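Local coordinates for glycoside Hydrolase (Bacteroides plebeius, PDB 5T3B), which belongs to glycoside hydrolase family 50 and probably hydrolyses glycosidic bonds of a polysaccharide, as relatives in the family do with agarose, at residues Asn84-Tyr89 with Gly99-Glu104; Ser111-Pro116 with Asn431-Val436; Ala175-Asn180 with Phe237-Asn242; Gly334-Ser339 with Val387-Thr392. All coordinates share one frame; numbering follows the deposited sequence. Where two conformers were deposited one is given.

Interaction 1: residues Asn84-Tyr89 with Gly99-Glu104; sequences NKYGSY and GRFRVE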
# COMPACT_ATOMS: atom_id res chain seq x y z
N ASN A 84 -0.74 11.06 -19.49
CA ASN A 84 -0.18 12.35 -19.24
C ASN A 84 1.03 12.32 -18.30
O ASN A 84 1.56 11.24 -17.97
CB ASN A 84 -1.23 13.34 -18.77
CG ASN A 84 -1.74 13.05 -17.37
OD1 ASN A 84 -1.15 12.25 -16.63
ND2 ASN A 84 -2.78 13.77 -16.96
N LYS A 85 1.53 13.50 -17.89
CA LYS A 85 2.76 13.56 -17.12
C LYS A 85 2.70 12.83 -15.74
O LYS A 85 3.72 12.52 -15.17
CB LYS A 85 3.18 14.99 -16.94
CG LYS A 85 2.32 15.78 -16.02
CD LYS A 85 2.82 17.20 -15.99
CE LYS A 85 2.00 17.98 -15.07
NZ LYS A 85 2.42 19.42 -15.02
N TYR A 86 1.45 12.65 -15.27
CA TYR A 86 1.22 11.96 -14.01
C TYR A 86 1.10 10.43 -14.18
O TYR A 86 1.04 9.71 -13.19
CB TYR A 86 -0.04 12.48 -13.31
CG TYR A 86 0.01 13.97 -12.96
CD1 TYR A 86 0.73 14.41 -11.92
CD2 TYR A 86 -0.70 14.90 -13.72
CE1 TYR A 86 0.71 15.78 -11.58
CE2 TYR A 86 -0.68 16.25 -13.42
CZ TYR A 86 0.01 16.67 -12.38
OH TYR A 86 0.06 18.04 -12.04
N GLY A 87 1.01 9.95 -15.42
CA GLY A 87 0.69 8.59 -15.68
C GLY A 87 -0.79 8.26 -15.74
O GLY A 87 -1.17 7.08 -15.74
N SER A 88 -1.60 9.31 -15.84
CA SER A 88 -3.05 9.15 -15.93
C SER A 88 -3.47 8.93 -17.35
O SER A 88 -2.84 9.51 -18.27
CB SER A 88 -3.72 10.42 -15.44
OG SER A 88 -3.21 10.80 -14.16
N TYR A 89 -4.50 8.13 -17.57
CA TYR A 89 -4.96 7.90 -18.92
C TYR A 89 -5.48 9.21 -19.51
O TYR A 89 -6.29 9.85 -18.90
CB TYR A 89 -6.00 6.82 -18.96
CG TYR A 89 -6.30 6.31 -20.35
CD1 TYR A 89 -5.31 5.69 -21.07
CD2 TYR A 89 -7.52 6.54 -20.98
CE1 TYR A 89 -5.52 5.20 -22.33
CE2 TYR A 89 -7.72 6.07 -22.28
CZ TYR A 89 -6.71 5.43 -22.95
OH TYR A 89 -6.90 4.94 -24.22
N GLY A 99 -7.01 20.79 -9.23
CA GLY A 99 -5.63 21.17 -9.05
C GLY A 99 -4.87 20.31 -8.05
O GLY A 99 -3.70 20.57 -7.74
N ARG A 100 -5.55 19.29 -7.50
CA ARG A 100 -4.97 18.41 -6.51
C ARG A 100 -5.44 16.99 -6.77
O ARG A 100 -6.55 16.76 -7.26
CB ARG A 100 -5.45 18.83 -5.10
CG ARG A 100 -5.00 20.21 -4.71
CD ARG A 100 -3.52 20.40 -4.52
NE ARG A 100 -2.96 19.55 -3.48
CZ ARG A 100 -3.07 19.80 -2.18
NH1 ARG A 100 -3.59 20.94 -1.75
NH2 ARG A 100 -2.67 18.92 -1.32
N PHE A 101 -4.61 16.03 -6.39
CA PHE A 101 -5.04 14.64 -6.35
C PHE A 101 -6.28 14.52 -5.48
O PHE A 101 -6.32 15.06 -4.38
CB PHE A 101 -3.91 13.71 -5.87
CG PHE A 101 -2.90 13.38 -6.93
CD1 PHE A 101 -3.20 12.46 -7.92
CD2 PHE A 101 -1.70 14.01 -6.96
CE1 PHE A 101 -2.28 12.16 -8.93
CE2 PHE A 101 -0.77 13.71 -7.95
CZ PHE A 101 -1.06 12.79 -8.94
N ARG A 102 -7.21 13.72 -5.93
CA ARG A 102 -8.46 13.50 -5.17
C ARG A 102 -9.05 12.15 -5.55
O ARG A 102 -8.50 11.47 -6.40
CB ARG A 102 -9.44 14.65 -5.44
CG ARG A 102 -9.98 14.66 -6.83
CD ARG A 102 -10.79 15.93 -7.12
NE ARG A 102 -11.48 15.88 -8.37
CZ ARG A 102 -12.56 15.19 -8.59
NH1 ARG A 102 -13.18 14.52 -7.60
NH2 ARG A 102 -13.05 15.12 -9.80
N VAL A 103 -10.16 11.76 -4.91
CA VAL A 103 -10.78 10.49 -5.12
C VAL A 103 -12.12 10.68 -5.79
O VAL A 103 -12.93 11.48 -5.30
CB VAL A 103 -10.91 9.69 -3.82
CG1 VAL A 103 -11.51 8.35 -4.05
CG2 VAL A 103 -9.57 9.60 -3.12
N GLU A 104 -12.40 9.89 -6.82
CA GLU A 104 -13.68 9.87 -7.53
C GLU A 104 -14.28 8.43 -7.62
O GLU A 104 -13.64 7.46 -7.36
CB GLU A 104 -13.42 10.31 -8.94
CG GLU A 104 -13.67 11.78 -9.10
CD GLU A 104 -15.14 12.11 -9.17
OE1 GLU A 104 -15.41 13.27 -9.26
OE2 GLU A 104 -16.01 11.22 -9.09

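Interaction 2: residues Ser111-Pro116 with Asn431-Val436; sequences SWIVDP and NCVGWV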
# COMPACT_ATOMS: atom_id res chain seq x y z
N SER A 111 -13.88 3.07 -8.32
CA SER A 111 -13.19 4.21 -7.76
C SER A 111 -11.90 4.53 -8.56
O SER A 111 -11.24 3.64 -9.04
CB SER A 111 -12.82 3.96 -6.29
OG SER A 111 -13.92 3.84 -5.44
N TRP A 112 -11.55 5.81 -8.57
CA TRP A 112 -10.31 6.28 -9.15
C TRP A 112 -9.68 7.33 -8.32
O TRP A 112 -10.36 8.23 -7.80
CB TRP A 112 -10.58 6.93 -10.51
CG TRP A 112 -11.06 6.06 -11.60
CD1 TRP A 112 -12.37 5.93 -11.96
CD2 TRP A 112 -10.33 5.15 -12.43
NE1 TRP A 112 -12.48 5.04 -12.93
CE2 TRP A 112 -11.25 4.56 -13.28
CE3 TRP A 112 -9.00 4.81 -12.56
CZ2 TRP A 112 -10.89 3.65 -14.26
CZ3 TRP A 112 -8.65 3.90 -13.57
CH2 TRP A 112 -9.61 3.33 -14.37
N ILE A 113 -8.36 7.28 -8.20
CA ILE A 113 -7.64 8.52 -7.92
C ILE A 113 -7.68 9.38 -9.20
O ILE A 113 -7.48 8.86 -10.29
CB ILE A 113 -6.18 8.24 -7.52
CG1 ILE A 113 -6.17 7.46 -6.23
CG2 ILE A 113 -5.34 9.52 -7.49
CD1 ILE A 113 -6.65 8.18 -5.11
N VAL A 114 -7.92 10.68 -9.01
CA VAL A 114 -7.96 11.65 -10.12
C VAL A 114 -6.82 12.62 -9.86
O VAL A 114 -6.61 13.08 -8.73
CB VAL A 114 -9.36 12.35 -10.14
CG1 VAL A 114 -9.43 13.61 -10.94
CG2 VAL A 114 -10.36 11.23 -10.59
N ASP A 115 -6.09 12.94 -10.94
CA ASP A 115 -4.96 13.83 -10.87
C ASP A 115 -5.36 15.29 -10.83
O ASP A 115 -6.56 15.61 -10.92
CB ASP A 115 -3.94 13.46 -11.96
CG ASP A 115 -4.30 13.94 -13.34
OD1 ASP A 115 -5.13 14.84 -13.55
OD2 ASP A 115 -3.66 13.37 -14.29
N PRO A 116 -4.42 16.18 -10.63
CA PRO A 116 -4.78 17.61 -10.53
C PRO A 116 -5.59 18.19 -11.71
O PRO A 116 -6.28 19.17 -11.51
CB PRO A 116 -3.44 18.29 -10.44
CG PRO A 116 -2.59 17.30 -9.62
CD PRO A 116 -3.01 15.98 -10.23
N ASN A 431 -13.09 -1.41 -6.15
CA ASN A 431 -12.73 -0.58 -5.03
C ASN A 431 -11.23 -0.47 -4.77
O ASN A 431 -10.84 0.19 -3.79
CB ASN A 431 -13.43 -1.03 -3.72
CG ASN A 431 -13.17 -2.47 -3.38
OD1 ASN A 431 -13.18 -3.37 -4.24
ND2 ASN A 431 -13.09 -2.73 -2.08
N CYS A 432 -10.40 -1.04 -5.65
CA CYS A 432 -8.95 -0.87 -5.52
C CYS A 432 -8.48 0.19 -6.52
O CYS A 432 -8.77 0.03 -7.71
CB CYS A 432 -8.25 -2.20 -5.80
SG CYS A 432 -6.44 -2.08 -5.73
N VAL A 433 -7.81 1.22 -6.03
CA VAL A 433 -7.35 2.28 -6.89
C VAL A 433 -5.87 2.13 -7.34
O VAL A 433 -5.40 2.97 -8.07
CB VAL A 433 -7.52 3.67 -6.23
CG1 VAL A 433 -8.98 4.01 -6.15
CG2 VAL A 433 -6.84 3.79 -4.89
N GLY A 434 -5.23 1.00 -6.96
CA GLY A 434 -3.95 0.62 -7.45
C GLY A 434 -3.07 0.07 -6.34
O GLY A 434 -3.52 -0.42 -5.30
N TRP A 435 -1.78 0.06 -6.67
CA TRP A 435 -0.83 -0.71 -5.86
C TRP A 435 0.56 -0.10 -5.90
O TRP A 435 0.88 0.75 -6.75
CB TRP A 435 -0.76 -2.18 -6.34
CG TRP A 435 -0.30 -2.32 -7.77
CD1 TRP A 435 0.98 -2.14 -8.25
CD2 TRP A 435 -1.11 -2.63 -8.91
NE1 TRP A 435 0.99 -2.30 -9.60
CE2 TRP A 435 -0.26 -2.64 -10.05
CE3 TRP A 435 -2.45 -2.99 -9.08
CZ2 TRP A 435 -0.73 -2.93 -11.33
CZ3 TRP A 435 -2.90 -3.29 -10.34
CH2 TRP A 435 -2.04 -3.27 -11.45
N VAL A 436 1.36 -0.64 -4.98
CA VAL A 436 2.75 -0.28 -4.83
C VAL A 436 3.55 -1.53 -4.66
O VAL A 436 3.30 -2.30 -3.73
CB VAL A 436 2.97 0.67 -3.63
CG1 VAL A 436 4.43 1.09 -3.50
CG2 VAL A 436 2.04 1.85 -3.68
O HOH W 1 -9.85 1.33 -9.96
O HOH W 2 -6.97 5.07 -9.36

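Interaction 3: residues Ala175-Asn180 with Phe237-Asn242; sequences AVNDYN and FGMFRN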
# COMPACT_ATOMS: atom_id res chain seq x y z
N ALA A 175 14.77 14.61 -1.83
CA ALA A 175 15.28 14.49 -3.20
C ALA A 175 14.16 14.57 -4.20
O ALA A 175 14.24 15.29 -5.19
CB ALA A 175 16.05 13.20 -3.35
N VAL A 176 13.11 13.80 -3.98
CA VAL A 176 11.99 13.77 -4.89
C VAL A 176 11.22 15.12 -4.83
O VAL A 176 10.80 15.64 -5.86
CB VAL A 176 11.08 12.60 -4.59
CG1 VAL A 176 9.82 12.66 -5.40
CG2 VAL A 176 11.81 11.29 -4.84
N ASN A 177 11.06 15.65 -3.63
CA ASN A 177 10.36 16.90 -3.46
C ASN A 177 11.04 18.03 -4.21
O ASN A 177 10.41 18.81 -4.93
CB ASN A 177 10.19 17.17 -1.96
CG ASN A 177 9.17 18.24 -1.66
OD1 ASN A 177 9.49 19.43 -1.61
ND2 ASN A 177 7.97 17.81 -1.41
N ASP A 178 12.36 18.09 -4.09
CA ASP A 178 13.16 19.12 -4.78
C ASP A 178 13.03 18.93 -6.29
O ASP A 178 12.86 19.91 -7.08
CB ASP A 178 14.65 19.00 -4.40
CG ASP A 178 14.97 19.49 -3.00
OD1 ASP A 178 14.14 20.18 -2.39
OD2 ASP A 178 16.08 19.18 -2.53
N TYR A 179 13.15 17.70 -6.76
CA TYR A 179 13.04 17.40 -8.17
C TYR A 179 11.69 17.83 -8.76
O TYR A 179 11.61 18.44 -9.80
CB TYR A 179 13.32 15.92 -8.45
CG TYR A 179 12.98 15.47 -9.84
CD1 TYR A 179 13.89 15.56 -10.89
CD2 TYR A 179 11.71 14.98 -10.09
CE1 TYR A 179 13.45 15.13 -12.18
CE2 TYR A 179 11.28 14.54 -11.30
CZ TYR A 179 12.13 14.61 -12.32
OH TYR A 179 11.69 14.22 -13.61
N ASN A 180 10.62 17.49 -8.07
CA ASN A 180 9.31 17.79 -8.59
C ASN A 180 9.01 19.26 -8.68
O ASN A 180 8.27 19.67 -9.56
CB ASN A 180 8.24 17.10 -7.73
CG ASN A 180 8.15 15.63 -7.93
OD1 ASN A 180 8.63 15.08 -8.93
ND2 ASN A 180 7.53 14.95 -7.00
N PHE A 237 5.17 18.49 7.87
CA PHE A 237 4.40 18.55 6.69
C PHE A 237 4.73 19.74 5.74
O PHE A 237 4.09 19.93 4.74
CB PHE A 237 2.88 18.49 6.95
CG PHE A 237 2.39 17.13 7.33
CD1 PHE A 237 1.83 16.33 6.37
CD2 PHE A 237 2.53 16.61 8.58
CE1 PHE A 237 1.43 15.04 6.65
CE2 PHE A 237 2.12 15.33 8.88
CZ PHE A 237 1.58 14.54 7.92
N GLY A 238 5.77 20.48 6.08
CA GLY A 238 6.08 21.71 5.37
C GLY A 238 6.31 21.56 3.89
O GLY A 238 5.78 22.31 3.11
N MET A 239 7.03 20.51 3.51
CA MET A 239 7.28 20.33 2.07
C MET A 239 6.15 19.64 1.30
O MET A 239 6.15 19.58 0.08
CB MET A 239 8.59 19.61 1.83
CG MET A 239 8.59 18.17 2.20
SD MET A 239 10.16 17.30 1.69
CE MET A 239 11.33 18.21 2.46
N PHE A 240 5.17 19.13 2.05
CA PHE A 240 4.12 18.34 1.47
C PHE A 240 2.80 19.09 1.31
O PHE A 240 2.02 18.82 0.38
CB PHE A 240 3.88 17.07 2.24
CG PHE A 240 5.12 16.22 2.40
CD1 PHE A 240 5.79 15.72 1.27
CD2 PHE A 240 5.69 15.96 3.62
CE1 PHE A 240 6.95 14.95 1.41
CE2 PHE A 240 6.82 15.17 3.75
CZ PHE A 240 7.45 14.68 2.63
N ARG A 241 2.53 20.01 2.22
CA ARG A 241 1.24 20.67 2.16
C ARG A 241 1.16 21.57 0.92
O ARG A 241 2.13 22.21 0.54
CB ARG A 241 1.00 21.48 3.44
CG ARG A 241 1.93 22.65 3.64
CD ARG A 241 1.34 23.43 4.81
NE ARG A 241 1.36 22.73 6.09
CZ ARG A 241 2.40 22.76 6.89
NH1 ARG A 241 3.47 23.55 6.60
NH2 ARG A 241 2.37 22.01 7.99
N ASN A 242 -0.03 21.60 0.32
CA ASN A 242 -0.29 22.45 -0.85
C ASN A 242 0.64 22.20 -2.02
O ASN A 242 0.94 23.06 -2.82
CB ASN A 242 -0.28 23.92 -0.46
CG ASN A 242 -1.31 24.22 0.59
OD1 ASN A 242 -1.01 24.71 1.72
ND2 ASN A 242 -2.49 23.88 0.29

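Interaction 4: residues Gly334-Ser339 with Val387-Thr392; sequences GSRLHS and VTEFYT. With EDO (1,2-ethanediol), chain G.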
# COMPACT_ATOMS: atom_id res chain seq x y z
N GLY A 334 -4.14 6.49 5.00
CA GLY A 334 -4.24 5.47 6.02
C GLY A 334 -2.95 5.04 6.68
O GLY A 334 -1.97 5.77 6.72
N SER A 335 -3.01 3.85 7.27
CA SER A 335 -1.96 3.32 8.15
C SER A 335 -1.37 1.98 7.71
O SER A 335 -0.59 1.42 8.47
CB SER A 335 -2.50 3.13 9.58
OG SER A 335 -3.44 2.08 9.66
N ARG A 336 -1.67 1.53 6.50
CA ARG A 336 -0.99 0.37 5.93
C ARG A 336 -1.30 -0.88 6.77
O ARG A 336 -0.47 -1.42 7.47
CB ARG A 336 0.49 0.65 5.73
CG ARG A 336 0.76 1.97 5.05
CD ARG A 336 2.19 2.45 5.16
NE ARG A 336 3.09 1.53 4.51
CZ ARG A 336 3.32 1.54 3.20
NH1 ARG A 336 4.09 0.61 2.65
NH2 ARG A 336 2.85 2.50 2.44
N LEU A 337 -2.59 -1.26 6.71
CA LEU A 337 -3.09 -2.38 7.49
C LEU A 337 -2.50 -3.64 6.97
O LEU A 337 -2.15 -3.77 5.80
CB LEU A 337 -4.64 -2.43 7.36
CG LEU A 337 -5.38 -1.24 8.02
CD1 LEU A 337 -6.78 -1.14 7.48
CD2 LEU A 337 -5.38 -1.39 9.53
N HIS A 338 -2.40 -4.65 7.85
CA HIS A 338 -1.73 -5.88 7.51
C HIS A 338 -2.33 -7.02 8.30
O HIS A 338 -3.33 -6.83 9.01
CB HIS A 338 -0.21 -5.76 7.70
CG HIS A 338 0.19 -5.83 9.13
ND1 HIS A 338 -0.43 -5.12 10.11
CD2 HIS A 338 1.18 -6.54 9.73
CE1 HIS A 338 0.12 -5.40 11.27
NE2 HIS A 338 1.11 -6.27 11.07
N SER A 339 -1.72 -8.21 8.21
CA SER A 339 -1.94 -9.28 9.19
C SER A 339 -3.43 -9.52 9.41
O SER A 339 -4.23 -9.58 8.45
CB SER A 339 -1.11 -8.94 10.51
OG SER A 339 -1.27 -9.88 11.55
N VAL A 387 -3.21 -1.23 -2.44
CA VAL A 387 -2.24 -2.20 -1.91
C VAL A 387 -0.92 -1.50 -1.84
O VAL A 387 -0.32 -1.16 -2.86
CB VAL A 387 -2.23 -3.47 -2.73
CG1 VAL A 387 -1.06 -4.36 -2.26
CG2 VAL A 387 -3.56 -4.18 -2.64
N THR A 388 -0.44 -1.29 -0.64
CA THR A 388 0.78 -0.52 -0.43
C THR A 388 2.04 -1.36 -0.42
O THR A 388 3.14 -0.79 -0.50
CB THR A 388 0.68 0.34 0.84
OG1 THR A 388 -0.07 -0.35 1.85
CG2 THR A 388 -0.04 1.64 0.55
N GLU A 389 1.92 -2.67 -0.32
CA GLU A 389 3.09 -3.53 -0.45
C GLU A 389 2.64 -4.90 -0.93
O GLU A 389 1.66 -5.43 -0.44
CB GLU A 389 3.81 -3.79 0.89
CG GLU A 389 4.36 -2.59 1.62
CD GLU A 389 5.05 -2.87 2.90
OE1 GLU A 389 5.41 -4.02 3.21
OE2 GLU A 389 5.30 -1.86 3.64
N PHE A 390 3.44 -5.47 -1.84
CA PHE A 390 3.35 -6.85 -2.25
C PHE A 390 4.64 -7.12 -3.06
O PHE A 390 5.21 -6.19 -3.62
CB PHE A 390 2.11 -7.17 -3.06
CG PHE A 390 2.12 -6.64 -4.46
CD1 PHE A 390 1.97 -5.26 -4.69
CD2 PHE A 390 2.22 -7.47 -5.56
CE1 PHE A 390 2.02 -4.75 -5.98
CE2 PHE A 390 2.25 -6.95 -6.84
CZ PHE A 390 2.15 -5.60 -7.08
N TYR A 391 5.09 -8.39 -3.08
CA TYR A 391 6.22 -8.82 -3.90
C TYR A 391 6.40 -10.31 -3.75
O TYR A 391 5.84 -10.94 -2.86
CB TYR A 391 7.55 -8.13 -3.49
CG TYR A 391 8.07 -8.44 -2.14
CD1 TYR A 391 7.56 -7.87 -0.97
CD2 TYR A 391 9.12 -9.33 -1.96
CE1 TYR A 391 8.05 -8.19 0.26
CE2 TYR A 391 9.58 -9.64 -0.72
CZ TYR A 391 9.03 -9.11 0.40
OH TYR A 391 9.50 -9.46 1.68
N THR A 392 7.27 -10.84 -4.62
CA THR A 392 7.94 -12.12 -4.45
C THR A 392 9.42 -11.95 -4.58
O THR A 392 9.89 -10.93 -5.10
CB THR A 392 7.45 -13.17 -5.45
OG1 THR A 392 7.73 -12.75 -6.78
CG2 THR A 392 5.96 -13.45 -5.28
C1 EDO G . 8.27 -6.85 3.91
O1 EDO G . 9.33 -7.54 3.50
C2 EDO G . 7.21 -7.84 4.28
O2 EDO G . 7.52 -8.70 5.41
O HOH W 3 3.94 1.83 -0.08

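Interaction 1: residues Asn84-Tyr89 with Gly99-Glu104
F101 presents its ring edge to the face of Y86 in an offset, edge-to-face (T-shaped) aromatic pair. The planes stand at 83° and the ring centroids are 5.6 Å apart. The nearest atoms are CZ at the far end of F101 and CD1 of Y86, at 3.8 Å, so the contact is made by ring carbons alone and the two backbones stay well apart. In Y86, CG lies beside the backbone N and anti to the carbonyl carbon (chi1 -60°), a rotation that swings the ring from the loop toward F101. The aliphatic part of K85 lies against the opposite face of the tyrosine, its CG 3.9 Å above that ring plane.

One shell out, the loop carrying Y86 is held in shape by N84. Its OD1 accepts two backbone N-H groups from opposite faces of the amide: Y86 N at 3.0 Å and S88 N at 3.1 Å, both well out of the amide plane. N84 ND2 and S88 OG in turn both bond to D115 OD2, which ties this loop to the end of the neighbouring strand, while G87 O is met by Y473 and R124. F101 is packed in by I113, Y121 and T188. Just beyond it the chain enters strand 102-105, where R102 grips E104 OE1 end-on with NH1 and NH2, OE1 lying in the guanidinium plane.

The pair thus joins the start of a beta-hairpin strand to a loop whose form is that of an Asx turn at N84 within a type I beta turn running from N84 to G87.

Interaction 2: residues Ser111-Pro116 with Asn431-Val436
V433 pushes its isopropyl group against S111 and I113 where the hairpin strand 111-114 leans over strand 432-436, a member of the parallel-stranded barrel whose fold is consistent with the (beta/alpha)8 barrel of family 50. The two strands are no ladder partners: they splay at 59°, approach to 6.2 Å, and share no direct hydrogen bond.

The tight part is all V433. Its CG1 sits beside its own backbone N and reaches the first strand, 3.8 Å from S111 CB and 3.7 Å from S111 O. Its CG2 meets I113 CG1 at 4.0 Å, the two side chains crossing at about a right angle. M386, on the neighbouring barrel strand, also packs on V433, and V123 on I113, so the apolar patch continues into the barrel.

The looser part is where the backbones meet only through water. One water donates to both S111 O and C432 O, bridging two acceptors that cannot bond each other; it is 2.8 Å from the water to S111 O and to C432 O alike. The second links the strands further along, accepting from I113 N and donating to V433 O, with 2.9 Å between its oxygen and each of those two atoms.

Interaction 3: residues Ala175-Asn180 with Phe237-Asn242
N177 projects from helix 169-182 straight at M239, and nearly every atom of its side chain finds something there. CB lies 3.7 Å from M239 SD. The amide carbon CG is against the same sulfur, at 3.6 Å. CG is turned anti to the backbone N (chi1 -165°), which carries the amide off the helix and toward the loop. At the tip the two branches part company: OD1 lies alongside M239 CB at 3.6 Å, while ND2 donates to the backbone oxygen M239 O at 2.9 Å, with an N-H...O angle of 155°. That donor stands above the carbonyl plane, 54° out of it. ND2 also comes within 4.0 Å of CD1 of F240, whose ring carries M239 CG over the centre of one face.

The methionine therefore lies between helix and phenylalanine, bent at chi3. M239 O has a second donor in N243 ND2, and F240 is backed by P191 and Q189 beyond.

Because a side-chain amide is bound to a main-chain carbonyl, the helix is joined to the 237-242 loop by a bond that depends on the path of the loop backbone, while the methionine chain crossing the asparagine probably covers the polar link on one side.

Interaction 4: residues Gly334-Ser339 with Val387-Thr392
The loop 334-339 passes strand 385-394 without any backbone bond between segments 334-339 and 387-392, the closest CA atoms, those of R336 and T388, being 6.7 Å apart, and R336 itself takes a positive phi (64°). Its side chain does the joining. R336 NH1 donates to E389 OE2 in a salt bridge of 2.9 Å, with an N-H...O angle of 157°. The oxygen lies almost in the guanidinium plane and is approached on its anti lone pair, away from OE1. The two flat groups are nevertheless twisted 44° against each other, so the grip is through one nitrogen and not a flat two-pronged pair. T388 lies over one face of the guanidinium, with its CB 3.5 Å from R336 NH2. A water closes the edge, accepting from R336 NH2 and donating to T388 O, at 2.8 Å from each.

In clan GH-A barrels the acid/base glutamate follows an asparagine after one strand and the nucleophile lies on a later strand; N253-E254 and E389 are consistent with that pattern, though their roles are only inferred. The surroundings fix both partners further: N253 takes R336 NE, F250 makes a cation-pi contact with R336, Y363 OH bonds E389 OE1, and N361 bonds T388 OG1. R336 is bent at chi3, which turns its tip toward the strand.

Farther along the strand, Y391 OH shares a 2.7 Å hydrogen bond with O1 of a 1,2-ethanediol, probably from the crystallisation liquor, which reaches the ring at its edge and is also bound by A405 N.

In the fold
Interactions 1 and 2 are the closest pair, with centres about 9 Å apart: R102 O accepts from V114 N at 2.8 Å within the hairpin, and D115 ties back to the 84-89 loop. Interaction 2 runs on into interaction 4, about 15 Å away between centres, because strands 432-437 and 385-394 are neighbours; V436 N lies 2.8 Å from V387 O. Interaction 3 is peripheral, about 24 Å from interaction 4 between centres. It touches interaction 1 through R100, and D327 takes both R100 NH2 and N242 N. Interaction 4 lies nearest the centre of the chain, near the bound ethanediol, which may mark the active-site cleft.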